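PDB 6L1O: aminotransferase from Bacillus subtilis, which catalyses a pyridoxal-phosphate-dependent amino-group transfer in the biosynthesis of bacilysin, a dipeptide antibiotic made of L-alanine and L-anticapsin. Local coordinates for residues Ala81-Glu86 with Gly231-Ser236; Leu173-Asn178 with Ala182-Ala187; Ser220-Glu225 with Phe250-Glu255; Tyr235-Thr240 with Ala282-Asp287. All coordinates share one frame; numbering follows the deposited sequence.

Contact 1 (Ala81-Glu86 with Gly231-Ser236). With PLP (pyridoxal-5'-phosphate), chain E.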
loop_
_atom_site.group_PDB
_atom_site.type_symbol
_atom_site.label_atom_id
_atom_site.label_comp_id
_atom_site.label_asym_id
_atom_site.label_seq_id
_atom_site.Cartn_x
_atom_site.Cartn_y
_atom_site.Cartn_z
ATOM N N ALA B 81 3.149 -11.695 -21.010
ATOM C CA ALA B 81 4.154 -12.526 -21.677
ATOM C C ALA B 81 4.592 -13.661 -20.725
ATOM O O ALA B 81 4.731 -14.792 -21.126
ATOM C CB ALA B 81 5.342 -11.701 -22.098
ATOM N N PHE B 82 4.678 -13.352 -19.449
ATOM C CA PHE B 82 5.069 -14.331 -18.450
ATOM C C PHE B 82 4.021 -15.442 -18.298
ATOM O O PHE B 82 4.360 -16.646 -18.275
ATOM C CB PHE B 82 5.296 -13.626 -17.113
ATOM C CG PHE B 82 5.742 -14.531 -16.013
ATOM C CD1 PHE B 82 7.089 -14.874 -15.885
ATOM C CD2 PHE B 82 4.835 -15.014 -15.072
ATOM C CE1 PHE B 82 7.515 -15.683 -14.853
ATOM C CE2 PHE B 82 5.279 -15.838 -14.001
ATOM C CZ PHE B 82 6.606 -16.157 -13.901
ATOM N N TYR B 83 2.756 -15.069 -18.223
ATOM C CA TYR B 83 1.699 -16.048 -18.065
ATOM C C TYR B 83 1.556 -16.966 -19.288
ATOM O O TYR B 83 1.169 -18.116 -19.167
ATOM C CB TYR B 83 0.349 -15.385 -17.713
ATOM C CG TYR B 83 0.061 -15.612 -16.252
ATOM C CD1 TYR B 83 -0.865 -16.553 -15.851
ATOM C CD2 TYR B 83 0.786 -14.954 -15.272
ATOM C CE1 TYR B 83 -1.124 -16.791 -14.532
ATOM C CE2 TYR B 83 0.550 -15.215 -13.908
ATOM C CZ TYR B 83 -0.409 -16.136 -13.556
ATOM O OH TYR B 83 -0.637 -16.365 -12.220
ATOM N N LYS B 84 1.879 -16.429 -20.442
ATOM C CA LYS B 84 1.877 -17.202 -21.669
ATOM C C LYS B 84 3.049 -18.195 -21.691
ATOM O O LYS B 84 2.826 -19.382 -21.943
ATOM C CB LYS B 84 1.955 -16.288 -22.872
ATOM C CG LYS B 84 1.587 -16.959 -24.195
ATOM C CD LYS B 84 0.236 -17.706 -24.053
ATOM C CE LYS B 84 -0.555 -17.784 -25.360
ATOM N NZ LYS B 84 0.293 -18.146 -26.543
ATOM N N ARG B 85 4.247 -17.735 -21.340
ATOM C CA ARG B 85 5.459 -18.558 -21.356
ATOM C C ARG B 85 5.391 -19.650 -20.307
ATOM O O ARG B 85 5.759 -20.789 -20.576
ATOM C CB ARG B 85 6.689 -17.686 -21.127
ATOM C CG ARG B 85 8.036 -18.420 -21.157
ATOM C CD ARG B 85 9.204 -17.620 -20.622
ATOM N NE ARG B 85 9.239 -17.522 -19.157
ATOM C CZ ARG B 85 10.025 -16.706 -18.466
ATOM N NH1 ARG B 85 10.912 -15.909 -19.062
ATOM N NH2 ARG B 85 9.977 -16.716 -17.142
ATOM N N GLU B 86 4.901 -19.324 -19.106
ATOM C CA GLU B 86 4.961 -20.227 -17.995
ATOM C C GLU B 86 3.803 -21.182 -17.945
ATOM O O GLU B 86 3.980 -22.327 -17.585
ATOM C CB GLU B 86 5.057 -19.475 -16.634
ATOM C CG GLU B 86 6.391 -18.789 -16.406
ATOM C CD GLU B 86 7.589 -19.737 -16.532
ATOM O OE1 GLU B 86 7.566 -20.803 -15.906
ATOM O OE2 GLU B 86 8.564 -19.400 -17.223
ATOM N N GLY B 231 -13.184 -15.684 -11.394
ATOM C CA GLY B 231 -12.164 -15.304 -10.427
ATOM C C GLY B 231 -10.901 -14.678 -10.958
ATOM O O GLY B 231 -10.860 -14.145 -12.030
ATOM N N ALA B 232 -9.889 -14.721 -10.121
ATOM C CA ALA B 232 -8.606 -14.084 -10.423
ATOM C C ALA B 232 -7.539 -14.826 -9.646
ATOM O O ALA B 232 -7.864 -15.527 -8.666
ATOM C CB ALA B 232 -8.619 -12.631 -10.010
ATOM N N GLU B 233 -6.303 -14.670 -10.088
ATOM C CA GLU B 233 -5.177 -15.342 -9.441
ATOM C C GLU B 233 -4.210 -14.255 -8.955
ATOM O O GLU B 233 -3.928 -13.318 -9.681
ATOM C CB GLU B 233 -4.518 -16.289 -10.411
ATOM C CG GLU B 233 -3.299 -17.015 -9.891
ATOM C CD GLU B 233 -2.999 -18.236 -10.752
ATOM O OE1 GLU B 233 -3.410 -19.376 -10.368
ATOM O OE2 GLU B 233 -2.393 -18.021 -11.811
ATOM N N LEU B 234 -3.756 -14.404 -7.710
ATOM C CA LEU B 234 -2.818 -13.532 -7.092
ATOM C C LEU B 234 -1.420 -14.148 -7.199
ATOM O O LEU B 234 -1.190 -15.248 -6.682
ATOM C CB LEU B 234 -3.184 -13.287 -5.626
ATOM C CG LEU B 234 -2.313 -12.305 -4.823
ATOM C CD1 LEU B 234 -2.436 -10.892 -5.323
ATOM C CD2 LEU B 234 -2.654 -12.333 -3.366
ATOM N N TYR B 235 -0.518 -13.425 -7.829
ATOM C CA TYR B 235 0.858 -13.833 -8.062
ATOM C C TYR B 235 1.793 -12.869 -7.316
ATOM O O TYR B 235 1.690 -11.661 -7.513
ATOM C CB TYR B 235 1.205 -13.840 -9.558
ATOM C CG TYR B 235 2.517 -14.579 -9.852
ATOM C CD1 TYR B 235 2.525 -15.952 -10.144
ATOM C CD2 TYR B 235 3.737 -13.976 -9.623
ATOM C CE1 TYR B 235 3.716 -16.650 -10.349
ATOM C CE2 TYR B 235 4.928 -14.672 -9.795
ATOM C CZ TYR B 235 4.908 -16.025 -10.168
ATOM O OH TYR B 235 6.119 -16.697 -10.311
ATOM N N SER B 236 2.676 -13.397 -6.479
ATOM C CA SER B 236 3.680 -12.585 -5.746
ATOM C C SER B 236 5.118 -12.725 -6.287
ATOM O O SER B 236 5.546 -13.797 -6.705
ATOM C CB SER B 236 3.652 -12.966 -4.268
ATOM O OG SER B 236 4.620 -12.205 -3.538
HETATM N N1 PLP E . 0.105 -16.189 0.148
HETATM C C2 PLP E . 0.686 -17.137 0.905
HETATM C C2A PLP E . -0.062 -18.367 1.331
HETATM C C3 PLP E . 2.020 -16.939 1.424
HETATM O O3 PLP E . 2.649 -17.811 2.221
HETATM C C4 PLP E . 2.687 -15.767 0.985
HETATM C C4A PLP E . 3.894 -15.424 1.821
HETATM C C5 PLP E . 1.998 -14.790 0.152
HETATM C C6 PLP E . 0.709 -15.082 -0.265
HETATM C C5A PLP E . 2.677 -13.572 -0.401
HETATM O O4P PLP E . 3.081 -12.639 0.503
HETATM P P PLP E . 3.603 -11.181 -0.022
HETATM O O1P PLP E . 2.772 -10.201 0.727
HETATM O O2P PLP E . 3.529 -11.078 -1.530
HETATM O O3P PLP E . 5.046 -11.146 0.398
#
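In the helix-on-sheet layer of the PLP-binding fold, Phe82 and Tyr83 of helix 73-87 reach down to Glu233 and Tyr235 on strand 231-236. The helix crosses the strand nearly at right angles (96°) with the short axes 12.8 Å apart, so large side chains must bridge the layers. Phe82 presents its ring edge to the face of Tyr235 in an offset edge-to-face pair, centroids 5.5 Å apart and planes at 70°; its CE2 lies 3.9 Å from Tyr235 CZ. Next to this pair the contact turns polar: Tyr83 OH donates to Glu233 OE2 at 2.4 Å, a very short bond, with the carboxylate oxygen at the ring edge and in its plane. The strand belongs to the mixed seven-stranded sheet of the class I aminotransferases. Glu233 and Tyr235 both point CB toward the helix, and with CG anti to the backbone N each side chain extends from there. The buried Glu233 carboxylate is further gripped by Ser220 OG on OE2, and by His205 ND1 and Phe221 N on OE1; Thr240 OG1 meets the Tyr235 hydroxyl. Where the strand ends, Ser236 OG donates to the phosphate oxygen O2P of PLP at 2.5 Å.

Contact 2 (Leu173-Asn178 with Ala182-Ala187). With PLP (pyridoxal-5'-phosphate), chain E.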
loop_
_atom_site.group_PDB
_atom_site.type_symbol
_atom_site.label_atom_id
_atom_site.label_comp_id
_atom_site.label_asym_id
_atom_site.label_seq_id
_atom_site.Cartn_x
_atom_site.Cartn_y
_atom_site.Cartn_z
ATOM N N LEU B 173 -8.507 -20.147 -2.372
ATOM C CA LEU B 173 -7.799 -21.372 -2.505
ATOM C C LEU B 173 -6.288 -21.046 -2.660
ATOM O O LEU B 173 -5.945 -20.003 -3.167
ATOM C CB LEU B 173 -8.313 -22.136 -3.735
ATOM C CG LEU B 173 -9.792 -22.532 -3.745
ATOM C CD1 LEU B 173 -10.167 -23.010 -5.149
ATOM C CD2 LEU B 173 -10.053 -23.574 -2.707
ATOM N N ASN B 174 -5.424 -21.961 -2.262
ATOM C CA ASN B 174 -4.000 -21.744 -2.264
ATOM C C ASN B 174 -3.223 -23.014 -2.603
ATOM O O ASN B 174 -3.005 -23.843 -1.727
ATOM C CB ASN B 174 -3.608 -21.211 -0.887
ATOM C CG ASN B 174 -2.133 -21.087 -0.679
ATOM O OD1 ASN B 174 -1.630 -21.442 0.361
ATOM N ND2 ASN B 174 -1.423 -20.590 -1.672
ATOM N N TYR B 175 -2.806 -23.167 -3.847
ATOM C CA TYR B 175 -1.979 -24.324 -4.289
ATOM C C TYR B 175 -0.880 -23.896 -5.242
ATOM O O TYR B 175 -1.131 -23.149 -6.177
ATOM C CB TYR B 175 -2.836 -25.480 -4.870
ATOM C CG TYR B 175 -3.890 -25.956 -3.862
ATOM C CD1 TYR B 175 -3.579 -26.896 -2.898
ATOM C CD2 TYR B 175 -5.143 -25.386 -3.825
ATOM C CE1 TYR B 175 -4.486 -27.268 -1.976
ATOM C CE2 TYR B 175 -6.065 -25.756 -2.871
ATOM C CZ TYR B 175 -5.735 -26.685 -1.944
ATOM O OH TYR B 175 -6.650 -27.039 -0.970
ATOM N N PRO B 176 0.356 -24.364 -5.023
ATOM C CA PRO B 176 0.884 -25.203 -3.929
ATOM C C PRO B 176 0.636 -24.598 -2.610
ATOM O O PRO B 176 0.719 -23.384 -2.481
ATOM C CB PRO B 176 2.396 -25.309 -4.263
ATOM C CG PRO B 176 2.460 -25.040 -5.702
ATOM C CD PRO B 176 1.439 -23.954 -5.925
ATOM N N ASN B 177 0.285 -25.417 -1.607
ATOM C CA ASN B 177 -0.379 -24.946 -0.371
ATOM C C ASN B 177 0.529 -24.657 0.832
ATOM O O ASN B 177 1.432 -25.406 1.159
ATOM C CB ASN B 177 -1.405 -25.992 0.033
ATOM C CG ASN B 177 -2.188 -25.630 1.256
ATOM O OD1 ASN B 177 -1.885 -26.074 2.352
ATOM N ND2 ASN B 177 -3.155 -24.786 1.095
ATOM N N ASN B 178 0.253 -23.546 1.472
ATOM C CA ASN B 178 0.826 -23.149 2.740
ATOM C C ASN B 178 -0.286 -23.404 3.756
ATOM O O ASN B 178 -1.293 -22.763 3.710
ATOM C CB ASN B 178 1.193 -21.669 2.703
ATOM C CG ASN B 178 1.747 -21.153 4.015
ATOM O OD1 ASN B 178 1.884 -21.879 5.005
ATOM N ND2 ASN B 178 2.024 -19.843 4.050
ATOM N N ALA B 182 0.667 -29.321 -0.266
ATOM C CA ALA B 182 -0.113 -30.057 -1.258
ATOM C C ALA B 182 -0.232 -29.253 -2.551
ATOM O O ALA B 182 -0.095 -28.039 -2.547
ATOM C CB ALA B 182 -1.510 -30.360 -0.695
ATOM N N VAL B 183 -0.548 -29.930 -3.630
ATOM C CA VAL B 183 -0.633 -29.336 -4.952
ATOM C C VAL B 183 -1.981 -29.667 -5.574
ATOM O O VAL B 183 -2.626 -30.557 -5.122
ATOM C CB VAL B 183 0.516 -29.817 -5.864
ATOM C CG1 VAL B 183 1.862 -29.238 -5.383
ATOM C CG2 VAL B 183 0.575 -31.344 -5.944
ATOM N N ALA B 184 -2.410 -28.851 -6.524
ATOM C CA ALA B 184 -3.655 -29.050 -7.249
ATOM C C ALA B 184 -3.393 -29.209 -8.754
ATOM O O ALA B 184 -2.362 -28.821 -9.238
ATOM C CB ALA B 184 -4.568 -27.874 -7.007
ATOM N N ASP B 185 -4.356 -29.738 -9.502
ATOM C CA ASP B 185 -4.236 -29.831 -10.969
ATOM C C ASP B 185 -5.379 -29.157 -11.681
ATOM O O ASP B 185 -6.311 -28.667 -11.021
ATOM C CB ASP B 185 -4.079 -31.298 -11.419
ATOM C CG ASP B 185 -5.164 -32.188 -10.913
ATOM O OD1 ASP B 185 -6.327 -31.745 -10.816
ATOM O OD2 ASP B 185 -4.851 -33.363 -10.617
ATOM N N ALA B 186 -5.300 -29.157 -13.023
ATOM C CA ALA B 186 -6.287 -28.493 -13.890
ATOM C C ALA B 186 -7.719 -28.956 -13.633
ATOM O O ALA B 186 -8.639 -28.134 -13.568
ATOM C CB ALA B 186 -5.936 -28.704 -15.347
ATOM N N ALA B 187 -7.873 -30.253 -13.428
ATOM C CA ALA B 187 -9.180 -30.837 -13.097
ATOM C C ALA B 187 -9.760 -30.276 -11.786
ATOM O O ALA B 187 -10.959 -29.988 -11.698
ATOM C CB ALA B 187 -9.087 -32.380 -12.994
HETATM N N1 PLP E . 0.105 -16.189 0.148
HETATM C C2 PLP E . 0.686 -17.137 0.905
HETATM C C2A PLP E . -0.062 -18.367 1.331
HETATM C C3 PLP E . 2.020 -16.939 1.424
HETATM O O3 PLP E . 2.649 -17.811 2.221
HETATM C C4 PLP E . 2.687 -15.767 0.985
HETATM C C4A PLP E . 3.894 -15.424 1.821
HETATM C C5 PLP E . 1.998 -14.790 0.152
HETATM C C6 PLP E . 0.709 -15.082 -0.265
HETATM C C5A PLP E . 2.677 -13.572 -0.401
HETATM O O4P PLP E . 3.081 -12.639 0.503
HETATM P P PLP E . 3.603 -11.181 -0.022
HETATM O O1P PLP E . 2.772 -10.201 0.727
HETATM O O2P PLP E . 3.529 -11.078 -1.530
HETATM O O3P PLP E . 5.046 -11.146 0.398
#
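Ala184 presses its methyl group against the root of the Tyr175 side chain, CB to CB 3.6 Å, while the Tyr175 ring runs on past it with Ala182 O at its edge and in its plane. CG of Tyr175 stands anti to the carbonyl carbon (chi1 -56°), which carries the ring across the 182-184 strip, CG against the Ala184 methyl and CD1 beside Ala182 O; Tyr153 O takes its hydroxyl. Next to it Pro176, entered through a cis peptide, offers CB to Val183 CG1 at 4.1 Å. The carbonyl of Ala182 fits between these bumps: Asn177 N donates to its O at 2.8 Å, and Pro176 CA adds a CH...O contact to the same atom at 3.3 Å. Within 173-178 the turn folds back on itself, Asn177 ND2 bonding Asn174 O in the carbonyl plane and Asn178 N reaching Asn174 OD1. Asn178 ND2 donates to PLP O3 at 2.8 Å, while its OD1 is held by Arg367. The arrangement is the strand-to-helix connection of a beta-alpha-beta unit, strand 168-174 to helix 186-199, whose loop lines the PLP site.

Contact 3 (Ser220-Glu225 with Phe250-Glu255)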
loop_
_atom_site.group_PDB
_atom_site.type_symbol
_atom_site.label_atom_id
_atom_site.label_comp_id
_atom_site.label_asym_id
_atom_site.label_seq_id
_atom_site.Cartn_x
_atom_site.Cartn_y
_atom_site.Cartn_z
ATOM N N SER B 220 -1.575 -23.097 -13.320
ATOM C CA SER B 220 -2.305 -21.910 -12.886
ATOM C C SER B 220 -3.818 -22.223 -12.845
ATOM O O SER B 220 -4.363 -22.926 -13.715
ATOM C CB SER B 220 -2.031 -20.742 -13.824
ATOM O OG SER B 220 -3.094 -19.750 -13.778
ATOM N N PHE B 221 -4.510 -21.676 -11.861
ATOM C CA PHE B 221 -5.979 -21.683 -11.837
ATOM C C PHE B 221 -6.564 -21.232 -13.187
ATOM O O PHE B 221 -7.589 -21.768 -13.678
ATOM C CB PHE B 221 -6.455 -20.776 -10.677
ATOM C CG PHE B 221 -7.926 -20.442 -10.687
ATOM C CD1 PHE B 221 -8.893 -21.432 -10.602
ATOM C CD2 PHE B 221 -8.347 -19.111 -10.756
ATOM C CE1 PHE B 221 -10.249 -21.115 -10.618
ATOM C CE2 PHE B 221 -9.689 -18.783 -10.752
ATOM C CZ PHE B 221 -10.640 -19.796 -10.717
ATOM N N LEU B 222 -5.916 -20.263 -13.811
ATOM C CA LEU B 222 -6.412 -19.691 -15.048
ATOM C C LEU B 222 -6.304 -20.610 -16.265
ATOM O O LEU B 222 -6.731 -20.246 -17.331
ATOM C CB LEU B 222 -5.731 -18.352 -15.341
ATOM C CG LEU B 222 -5.946 -17.262 -14.277
ATOM C CD1 LEU B 222 -5.217 -16.032 -14.751
ATOM C CD2 LEU B 222 -7.427 -16.946 -14.064
ATOM N N GLU B 223 -5.685 -21.779 -16.103
ATOM C CA GLU B 223 -5.764 -22.841 -17.087
ATOM C C GLU B 223 -7.143 -23.514 -17.168
ATOM O O GLU B 223 -7.523 -24.017 -18.197
ATOM C CB GLU B 223 -4.669 -23.878 -16.846
ATOM C CG GLU B 223 -3.304 -23.357 -17.290
ATOM C CD GLU B 223 -2.167 -24.313 -16.978
ATOM O OE1 GLU B 223 -2.295 -25.496 -17.374
ATOM O OE2 GLU B 223 -1.146 -23.886 -16.350
ATOM N N ALA B 224 -7.902 -23.493 -16.083
ATOM C CA ALA B 224 -9.221 -24.100 -16.057
ATOM C C ALA B 224 -10.234 -23.325 -16.884
ATOM O O ALA B 224 -10.213 -22.102 -16.904
ATOM C CB ALA B 224 -9.707 -24.197 -14.632
ATOM N N GLU B 225 -11.100 -24.051 -17.600
ATOM C CA GLU B 225 -12.251 -23.459 -18.280
ATOM C C GLU B 225 -13.119 -22.733 -17.253
ATOM O O GLU B 225 -13.395 -23.258 -16.171
ATOM C CB GLU B 225 -13.093 -24.548 -18.979
ATOM N N PHE B 250 0.798 -9.118 -8.308
ATOM C CA PHE B 250 -0.220 -8.714 -9.236
ATOM C C PHE B 250 -1.376 -9.671 -9.214
ATOM O O PHE B 250 -1.249 -10.781 -8.694
ATOM C CB PHE B 250 0.356 -8.513 -10.652
ATOM C CG PHE B 250 1.018 -9.734 -11.223
ATOM C CD1 PHE B 250 0.262 -10.737 -11.857
ATOM C CD2 PHE B 250 2.377 -9.910 -11.118
ATOM C CE1 PHE B 250 0.874 -11.876 -12.385
ATOM C CE2 PHE B 250 2.986 -11.044 -11.631
ATOM C CZ PHE B 250 2.250 -12.011 -12.279
ATOM N N ALA B 251 -2.541 -9.199 -9.688
ATOM C CA ALA B 251 -3.667 -10.081 -9.955
ATOM C C ALA B 251 -3.905 -10.180 -11.431
ATOM O O ALA B 251 -3.797 -9.155 -12.161
ATOM C CB ALA B 251 -4.923 -9.640 -9.270
ATOM N N VAL B 252 -4.207 -11.390 -11.882
ATOM C CA VAL B 252 -4.626 -11.599 -13.260
ATOM C C VAL B 252 -5.953 -12.344 -13.228
ATOM O O VAL B 252 -6.138 -13.256 -12.406
ATOM C CB VAL B 252 -3.622 -12.380 -14.097
ATOM C CG1 VAL B 252 -2.572 -11.481 -14.654
ATOM C CG2 VAL B 252 -2.976 -13.515 -13.291
ATOM N N GLY B 253 -6.869 -11.940 -14.094
ATOM C CA GLY B 253 -8.136 -12.652 -14.250
ATOM C C GLY B 253 -9.275 -11.771 -14.760
ATOM O O GLY B 253 -9.064 -10.897 -15.586
ATOM N N ASN B 254 -10.453 -12.037 -14.232
ATOM C CA ASN B 254 -11.694 -11.469 -14.704
ATOM C C ASN B 254 -11.627 -9.955 -14.771
ATOM O O ASN B 254 -11.346 -9.294 -13.759
ATOM C CB ASN B 254 -12.793 -11.867 -13.751
ATOM C CG ASN B 254 -14.130 -11.330 -14.176
ATOM O OD1 ASN B 254 -14.483 -10.223 -13.787
ATOM N ND2 ASN B 254 -14.877 -12.107 -15.003
ATOM N N GLU B 255 -11.930 -9.402 -15.941
ATOM C CA GLU B 255 -11.793 -7.975 -16.187
ATOM C C GLU B 255 -12.694 -7.095 -15.326
ATOM O O GLU B 255 -12.352 -5.962 -15.076
ATOM C CB GLU B 255 -11.962 -7.653 -17.683
#
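Leu222 holds CG anti to its carbonyl carbon (chi1 -61°) with chi2 extended at -179°, and this straight reach carries CD1 onto Val252. There it meets CG2, the methyl that a chi1 of -84° places between the backbone N and carbonyl carbon, at 3.7 Å; the two side chains cross at a slant. The second methyl, Leu222 CD2, lies over the backbone of Gly253, 4.4 Å from its CA. At the backbone angles of Gly253 a CB would be jammed against the preceding carbonyl oxygen, so the absence of a side chain suits this end of strand 249-253. Leu222 sits in the short 3-10 turn 221-223. Just before it, Ser220 OG accepts from Leu222 N at 2.9 Å, forming an ST turn. Val89 and Ile91 border Leu222 as well. No hydrogen bond joins 220-225 to 250-255, so the two segments are held together by van der Waals contact and the burial of apolar groups, without directional bonds between them.

Contact 4 (Tyr235-Thr240 with Ala282-Asp287). With PLP (pyridoxal-5'-phosphate), chain E.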
loop_
_atom_site.group_PDB
_atom_site.type_symbol
_atom_site.label_atom_id
_atom_site.label_comp_id
_atom_site.label_asym_id
_atom_site.label_seq_id
_atom_site.Cartn_x
_atom_site.Cartn_y
_atom_site.Cartn_z
ATOM N N TYR B 235 -0.518 -13.425 -7.829
ATOM C CA TYR B 235 0.858 -13.833 -8.062
ATOM C C TYR B 235 1.793 -12.869 -7.316
ATOM O O TYR B 235 1.690 -11.661 -7.513
ATOM C CB TYR B 235 1.205 -13.840 -9.558
ATOM C CG TYR B 235 2.517 -14.579 -9.852
ATOM C CD1 TYR B 235 2.525 -15.952 -10.144
ATOM C CD2 TYR B 235 3.737 -13.976 -9.623
ATOM C CE1 TYR B 235 3.716 -16.650 -10.349
ATOM C CE2 TYR B 235 4.928 -14.672 -9.795
ATOM C CZ TYR B 235 4.908 -16.025 -10.168
ATOM O OH TYR B 235 6.119 -16.697 -10.311
ATOM N N SER B 236 2.676 -13.397 -6.479
ATOM C CA SER B 236 3.680 -12.585 -5.746
ATOM C C SER B 236 5.118 -12.725 -6.287
ATOM O O SER B 236 5.546 -13.797 -6.705
ATOM C CB SER B 236 3.652 -12.966 -4.268
ATOM O OG SER B 236 4.620 -12.205 -3.538
ATOM N N PHE B 237 5.892 -11.648 -6.199
ATOM C CA PHE B 237 7.296 -11.716 -6.524
ATOM C C PHE B 237 8.105 -12.313 -5.361
ATOM O O PHE B 237 9.229 -12.694 -5.557
ATOM C CB PHE B 237 7.820 -10.318 -6.917
ATOM C CG PHE B 237 7.396 -9.884 -8.304
ATOM C CD1 PHE B 237 8.199 -10.052 -9.402
ATOM C CD2 PHE B 237 6.140 -9.324 -8.476
ATOM C CE1 PHE B 237 7.749 -9.703 -10.689
ATOM C CE2 PHE B 237 5.695 -8.934 -9.727
ATOM C CZ PHE B 237 6.478 -9.162 -10.846
ATOM N N SER B 238 7.496 -12.418 -4.177
ATOM C CA SER B 238 8.223 -12.639 -2.940
ATOM C C SER B 238 8.956 -13.947 -2.904
ATOM O O SER B 238 10.162 -13.973 -2.693
ATOM C CB SER B 238 7.299 -12.511 -1.704
ATOM O OG SER B 238 6.762 -11.195 -1.630
ATOM N N LYS B 239 8.247 -15.032 -3.233
ATOM C CA LYS B 239 8.848 -16.358 -3.148
ATOM C C LYS B 239 9.562 -16.743 -4.429
ATOM O O LYS B 239 10.597 -17.335 -4.397
ATOM C CB LYS B 239 7.780 -17.400 -2.796
ATOM C CG LYS B 239 6.978 -17.089 -1.524
ATOM C CD LYS B 239 7.857 -16.536 -0.405
ATOM C CE LYS B 239 7.118 -16.257 0.849
ATOM N NZ LYS B 239 5.680 -16.037 0.635
ATOM N N THR B 240 8.973 -16.436 -5.577
ATOM C CA THR B 240 9.527 -16.860 -6.835
ATOM C C THR B 240 10.913 -16.297 -7.070
ATOM O O THR B 240 11.798 -16.985 -7.543
ATOM C CB THR B 240 8.613 -16.450 -8.015
ATOM O OG1 THR B 240 7.351 -17.123 -7.871
ATOM C CG2 THR B 240 9.238 -16.869 -9.334
ATOM N N ALA B 282 12.090 -7.182 -15.345
ATOM C CA ALA B 282 13.332 -7.905 -15.607
ATOM C C ALA B 282 13.241 -9.273 -14.915
ATOM O O ALA B 282 13.737 -10.226 -15.427
ATOM C CB ALA B 282 14.544 -7.138 -15.129
ATOM N N ALA B 283 12.527 -9.353 -13.779
ATOM C CA ALA B 283 12.285 -10.649 -13.138
ATOM C C ALA B 283 11.491 -11.589 -14.008
ATOM O O ALA B 283 11.878 -12.729 -14.251
ATOM C CB ALA B 283 11.658 -10.483 -11.762
ATOM N N LEU B 284 10.411 -11.075 -14.570
ATOM C CA LEU B 284 9.513 -11.868 -15.333
ATOM C C LEU B 284 10.127 -12.271 -16.673
ATOM O O LEU B 284 9.863 -13.354 -17.191
ATOM C CB LEU B 284 8.222 -11.095 -15.612
ATOM C CG LEU B 284 7.385 -10.703 -14.395
ATOM C CD1 LEU B 284 6.175 -9.866 -14.826
ATOM C CD2 LEU B 284 7.015 -11.949 -13.595
ATOM N N SER B 285 10.870 -11.366 -17.284
ATOM C CA SER B 285 11.417 -11.619 -18.597
ATOM C C SER B 285 12.750 -12.361 -18.497
ATOM O O SER B 285 13.319 -12.798 -19.506
ATOM C CB SER B 285 11.607 -10.321 -19.385
ATOM O OG SER B 285 12.571 -9.473 -18.760
ATOM N N GLY B 286 13.254 -12.532 -17.299
ATOM C CA GLY B 286 14.529 -13.199 -17.122
ATOM C C GLY B 286 14.553 -14.703 -17.348
ATOM O O GLY B 286 13.557 -15.343 -17.598
ATOM N N ASP B 287 15.767 -15.252 -17.314
ATOM C CA ASP B 287 16.019 -16.678 -17.629
ATOM C C ASP B 287 15.295 -17.530 -16.553
ATOM O O ASP B 287 15.623 -17.436 -15.375
ATOM C CB ASP B 287 17.540 -16.905 -17.595
ATOM C CG ASP B 287 17.971 -18.320 -17.970
ATOM O OD1 ASP B 287 17.091 -19.225 -18.051
ATOM O OD2 ASP B 287 19.219 -18.483 -18.237
HETATM N N1 PLP E . 0.105 -16.189 0.148
HETATM C C2 PLP E . 0.686 -17.137 0.905
HETATM C C2A PLP E . -0.062 -18.367 1.331
HETATM C C3 PLP E . 2.020 -16.939 1.424
HETATM O O3 PLP E . 2.649 -17.811 2.221
HETATM C C4 PLP E . 2.687 -15.767 0.985
HETATM C C4A PLP E . 3.894 -15.424 1.821
HETATM C C5 PLP E . 1.998 -14.790 0.152
HETATM C C6 PLP E . 0.709 -15.082 -0.265
HETATM C C5A PLP E . 2.677 -13.572 -0.401
HETATM O O4P PLP E . 3.081 -12.639 0.503
HETATM P P PLP E . 3.603 -11.181 -0.022
HETATM O O1P PLP E . 2.772 -10.201 0.727
HETATM O O2P PLP E . 3.529 -11.078 -1.530
HETATM O O3P PLP E . 5.046 -11.146 0.398
#
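A buried apolar contact joins the turn carrying the PLP-binding serines to the last turn of helix 274-285, through Phe237, Ala283 and Leu284. The Phe237 and Leu284 side chains cross at about a right angle; Phe237 CE1 comes to 3.7 Å from Leu284 CD2, and its CZ lies 4.0 Å from CG of the same leucine. Ala283 CB approaches the ring edge near its plane, 4.1 Å from Phe237 CE1. Phe237 has CG anti to its carbonyl carbon (chi1 -75°), which swings the ring away from the cofactor and toward the helix. In the class I aminotransferase fold, strand 231-236 here runs into the short, weakly bonded helix 237-240, beside the PLP phosphate: Ser236 is the N-cap, its OG accepting from Ser238 N at 3.0 Å in a nearly straight bond of 164°, while Ser238 OG donates to PLP O3P at 2.7 Å. Arg247, Gly103 and Lys104 also belong to the PLP pocket. Lys239 reaches the same cofactor, NZ 2.2 Å from PLP C4A, too close for a non-bonded approach, so the state of that pair is doubtful. Tyr66 of the second subunit packs on Ser238 and Lys239.

Contacts 1, 3 and 4 are buried, while contact 2 is partly buried, with Ala182, Val183 and Ala184 nearer the surface. Contacts 1 and 4 share Tyr235 and Ser236 on strand 231-236, and are joined again by Arg85 NH1 bonding Gly286 O. Contact 3 uses the neighbouring strand 249-253, and Glu233 ties it to contact 1 through Ser220 OG. The chemistry shifts with position: contact 1 combines aromatic packing with a buried carboxylate, contacts 3 and 4 are apolar between their segments, and contact 2 adds a backbone hydrogen bond to small side-chain packing. Contacts 1, 2 and 4 touch PLP; contact 3 lies farther from it.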